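Local coordinates for butyryl-CoA dehydrogenase (Marinomonas mediterranea, PDB 6CXT), which belongs to the acyl-CoA dehydrogenase family of flavoproteins and binds flavin-adenine dinucleotide, at residues Ile64-Lys69 and Leu299-Trp304. Residues are numbered along the deposited sequence; the frame is centred on the assembly and turned at random.
Sequences ILTTIK and LYYAAW
Ala303 turns its CB toward the helix of Ile64-Lys69 and meets three branched side chains: Ile68 CG1 at 3.8 Å, Ile64 CG2 and Leu65 CD2. A methyl group suits this place, because the CA atoms of Leu65 and Ala303 are just 5.6 Å apart where the two helices, roughly antiparallel with N-to-C directions 145° apart, come together. Leucine's fork serves two places on one face of the partner helix, CD2 against Tyr300 O at 3.7 Å and CD1 against Trp304 CB. In Ile68 a chi1 of 65° sets CG1 on Ala303 CB, and the longer branch carries CD1 past it to the edge of the Tyr300 ring, 3.4 Å from CD1 of that tyrosine; Leu299 CD2 touches the same isoleucine methyl. Tyrosine thus offers an apolar ring edge inside and a hydroxyl farther out. Lysine's long chain, bent at chi2 (59°), brings Lys69 NZ to Tyr300 OH as a hydrogen-bond donor at 3.0 Å. Glu72 also hydrogen-bonds this hydroxyl. A helix of the N-terminal domain therefore meets one of the C-terminal domain through close-fitting aliphatic groups, and the buried ammonium is probably stabilised by the phenol oxygen, a cation-pi contact with Phe13 and, more weakly, a long ion pair with Glu72.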
ATOM      1  N   ILE B  64     -24.051  -0.551 -24.617  1.00 27.21           N
ATOM      2  CA  ILE B  64     -22.783  -0.284 -23.893  1.00 27.53           C
ATOM      3  C   ILE B  64     -22.071  -1.560 -23.408  1.00 24.44           C
ATOM      4  O   ILE B  64     -20.865  -1.741 -23.633  1.00 22.48           O
ATOM      5  CB  ILE B  64     -22.971   0.754 -22.770  1.00 27.88           C
ATOM      6  CG1 ILE B  64     -23.626   2.004 -23.346  1.00 28.95           C
ATOM      7  CG2 ILE B  64     -21.615   1.238 -22.257  1.00 26.07           C
ATOM      8  CD1 ILE B  64     -24.184   2.902 -22.261  1.00 29.00           C
ATOM      9  N   LEU B  65     -22.810  -2.477 -22.805  1.00 24.00           N
ATOM     10  CA  LEU B  65     -22.158  -3.705 -22.370  1.00 23.02           C
ATOM     11  C   LEU B  65     -21.529  -4.522 -23.460  1.00 24.76           C
ATOM     12  O   LEU B  65     -20.397  -5.027 -23.281  1.00 21.23           O
ATOM     13  CB  LEU B  65     -23.086  -4.612 -21.537  1.00 24.85           C
ATOM     14  CG  LEU B  65     -23.091  -4.244 -20.052  1.00 26.27           C
ATOM     15  CD1 LEU B  65     -24.341  -4.842 -19.406  1.00 27.03           C
ATOM     16  CD2 LEU B  65     -21.796  -4.701 -19.330  1.00 23.19           C
ATOM     17  N   THR B  66     -22.252  -4.699 -24.583  1.00 21.50           N
ATOM     18  CA  THR B  66     -21.703  -5.451 -25.685  1.00 24.31           C
ATOM     19  C   THR B  66     -20.458  -4.725 -26.230  1.00 22.49           C
ATOM     20  O   THR B  66     -19.464  -5.371 -26.590  1.00 21.93           O
ATOM     21  CB  THR B  66     -22.730  -5.623 -26.832  1.00 26.60           C
ATOM     22  OG1 THR B  66     -23.885  -6.290 -26.311  1.00 28.52           O
ATOM     23  CG2 THR B  66     -22.142  -6.475 -27.910  1.00 24.98           C
ATOM     24  N   THR B  67     -20.564  -3.403 -26.325  1.00 21.37           N
ATOM     25  CA  THR B  67     -19.482  -2.602 -26.887  1.00 21.00           C
ATOM     26  C   THR B  67     -18.229  -2.775 -25.993  1.00 21.38           C
ATOM     27  O   THR B  67     -17.142  -3.054 -26.506  1.00 20.72           O
ATOM     28  CB  THR B  67     -19.855  -1.107 -26.906  1.00 22.46           C
ATOM     29  OG1 THR B  67     -20.887  -0.867 -27.863  1.00 23.19           O
ATOM     30  CG2 THR B  67     -18.626  -0.203 -27.254  1.00 19.75           C
ATOM     31  N   ILE B  68     -18.386  -2.597 -24.669  1.00 21.23           N
ATOM     32  CA  ILE B  68     -17.195  -2.699 -23.787  1.00 21.49           C
ATOM     33  C   ILE B  68     -16.601  -4.123 -23.785  1.00 21.44           C
ATOM     34  O   ILE B  68     -15.384  -4.305 -23.655  1.00 20.94           O
ATOM     35  CB  ILE B  68     -17.394  -2.113 -22.356  1.00 21.87           C
ATOM     36  CG1 ILE B  68     -18.413  -2.854 -21.530  1.00 25.15           C
ATOM     37  CG2 ILE B  68     -17.683  -0.601 -22.413  1.00 22.17           C
ATOM     38  CD1 ILE B  68     -17.784  -3.942 -20.677  1.00 26.14           C
ATOM     39  N   LYS B  69     -17.470  -5.129 -23.927  1.00 19.34           N
ATOM     40  CA  LYS B  69     -16.978  -6.515 -23.922  1.00 20.02           C
ATOM     41  C   LYS B  69     -16.114  -6.755 -25.135  1.00 20.54           C
ATOM     42  O   LYS B  69     -15.082  -7.439 -25.065  1.00 18.78           O
ATOM     43  CB  LYS B  69     -18.153  -7.521 -23.855  1.00 20.46           C
ATOM     44  CG  LYS B  69     -17.767  -8.993 -23.728  1.00 21.56           C
ATOM     45  CD  LYS B  69     -16.918  -9.300 -22.489  1.00 22.92           C
ATOM     46  CE  LYS B  69     -16.851 -10.807 -22.250  1.00 24.12           C
ATOM     47  NZ  LYS B  69     -16.055 -11.067 -21.005  1.00 25.45           N
ATOM     48  N   LEU B 299     -16.042  -2.256 -14.200  1.00 15.54           N
ATOM     49  CA  LEU B 299     -16.303  -1.823 -15.585  1.00 16.43           C
ATOM     50  C   LEU B 299     -17.709  -2.261 -16.014  1.00 16.18           C
ATOM     51  O   LEU B 299     -18.484  -1.453 -16.541  1.00 16.52           O
ATOM     52  CB  LEU B 299     -15.210  -2.471 -16.474  1.00 16.31           C
ATOM     53  CG  LEU B 299     -15.407  -2.380 -18.000  1.00 16.85           C
ATOM     54  CD1 LEU B 299     -15.358  -0.904 -18.457  1.00 16.67           C
ATOM     55  CD2 LEU B 299     -14.446  -3.311 -18.770  1.00 17.17           C
ATOM     56  N   TYR B 300     -18.005  -3.547 -15.807  1.00 15.88           N
ATOM     57  CA  TYR B 300     -19.317  -4.126 -16.187  1.00 19.06           C
ATOM     58  C   TYR B 300     -20.448  -3.386 -15.470  1.00 19.11           C
ATOM     59  O   TYR B 300     -21.437  -2.998 -16.084  1.00 19.69           O
ATOM     60  CB  TYR B 300     -19.383  -5.628 -15.913  1.00 20.31           C
ATOM     61  CG  TYR B 300     -18.462  -6.471 -16.775  1.00 20.22           C
ATOM     62  CD1 TYR B 300     -17.741  -5.898 -17.877  1.00 19.92           C
ATOM     63  CD2 TYR B 300     -18.258  -7.827 -16.469  1.00 21.24           C
ATOM     64  CE1 TYR B 300     -16.908  -6.683 -18.645  1.00 20.24           C
ATOM     65  CE2 TYR B 300     -17.421  -8.636 -17.250  1.00 20.96           C
ATOM     66  CZ  TYR B 300     -16.732  -8.041 -18.319  1.00 20.60           C
ATOM     67  OH  TYR B 300     -15.904  -8.813 -19.076  1.00 21.23           O
ATOM     68  N   TYR B 301     -20.246  -3.117 -14.176  1.00 19.07           N
ATOM     69  CA  TYR B 301     -21.209  -2.387 -13.414  1.00 17.45           C
ATOM     70  C   TYR B 301     -21.391  -0.955 -13.948  1.00 22.06           C
ATOM     71  O   TYR B 301     -22.562  -0.517 -14.111  1.00 19.83           O
ATOM     72  CB  TYR B 301     -20.870  -2.401 -11.931  1.00 18.41           C
ATOM     73  CG  TYR B 301     -21.854  -1.617 -11.123  1.00 17.72           C
ATOM     74  CD1 TYR B 301     -23.208  -2.027 -11.031  1.00 20.73           C
ATOM     75  CD2 TYR B 301     -21.468  -0.432 -10.467  1.00 18.91           C
ATOM     76  CE1 TYR B 301     -24.131  -1.292 -10.280  1.00 21.84           C
ATOM     77  CE2 TYR B 301     -22.401   0.308  -9.708  1.00 20.53           C
ATOM     78  CZ  TYR B 301     -23.713  -0.149  -9.616  1.00 22.10           C
ATOM     79  OH  TYR B 301     -24.607   0.608  -8.890  1.00 23.29           O
ATOM     80  N   ALA B 302     -20.287  -0.232 -14.241  1.00 18.06           N
ATOM     81  CA  ALA B 302     -20.377   1.131 -14.750  1.00 18.49           C
ATOM     82  C   ALA B 302     -21.095   1.103 -16.109  1.00 18.59           C
ATOM     83  O   ALA B 302     -21.967   1.960 -16.320  1.00 19.86           O
ATOM     84  CB  ALA B 302     -18.989   1.763 -14.949  1.00 17.94           C
ATOM     85  N   ALA B 303     -20.756   0.144 -16.986  1.00 20.01           N
ATOM     86  CA  ALA B 303     -21.381   0.071 -18.310  1.00 22.61           C
ATOM     87  C   ALA B 303     -22.878  -0.230 -18.175  1.00 21.52           C
ATOM     88  O   ALA B 303     -23.703   0.376 -18.858  1.00 22.08           O
ATOM     89  CB  ALA B 303     -20.697  -0.953 -19.198  1.00 21.17           C
ATOM     90  N   TRP B 304     -23.232  -1.167 -17.301  1.00 20.81           N
ATOM     91  CA  TRP B 304     -24.642  -1.464 -17.065  1.00 23.77           C
ATOM     92  C   TRP B 304     -25.372  -0.254 -16.528  1.00 24.76           C
ATOM     93  O   TRP B 304     -26.496   0.046 -16.950  1.00 23.61           O
ATOM     94  CB  TRP B 304     -24.811  -2.656 -16.089  1.00 24.54           C
ATOM     95  CG  TRP B 304     -26.244  -2.868 -15.702  1.00 25.96           C
ATOM     96  CD1 TRP B 304     -27.174  -3.590 -16.393  1.00 28.36           C
ATOM     97  CD2 TRP B 304     -26.900  -2.347 -14.554  1.00 27.45           C
ATOM     98  NE1 TRP B 304     -28.383  -3.553 -15.735  1.00 28.27           N
ATOM     99  CE2 TRP B 304     -28.248  -2.800 -14.602  1.00 29.24           C
ATOM    100  CE3 TRP B 304     -26.485  -1.563 -13.468  1.00 28.07           C
ATOM    101  CZ2 TRP B 304     -29.189  -2.482 -13.613  1.00 30.61           C
ATOM    102  CZ3 TRP B 304     -27.437  -1.241 -12.476  1.00 32.66           C
ATOM    103  CH2 TRP B 304     -28.770  -1.715 -12.562  1.00 30.89           C
TER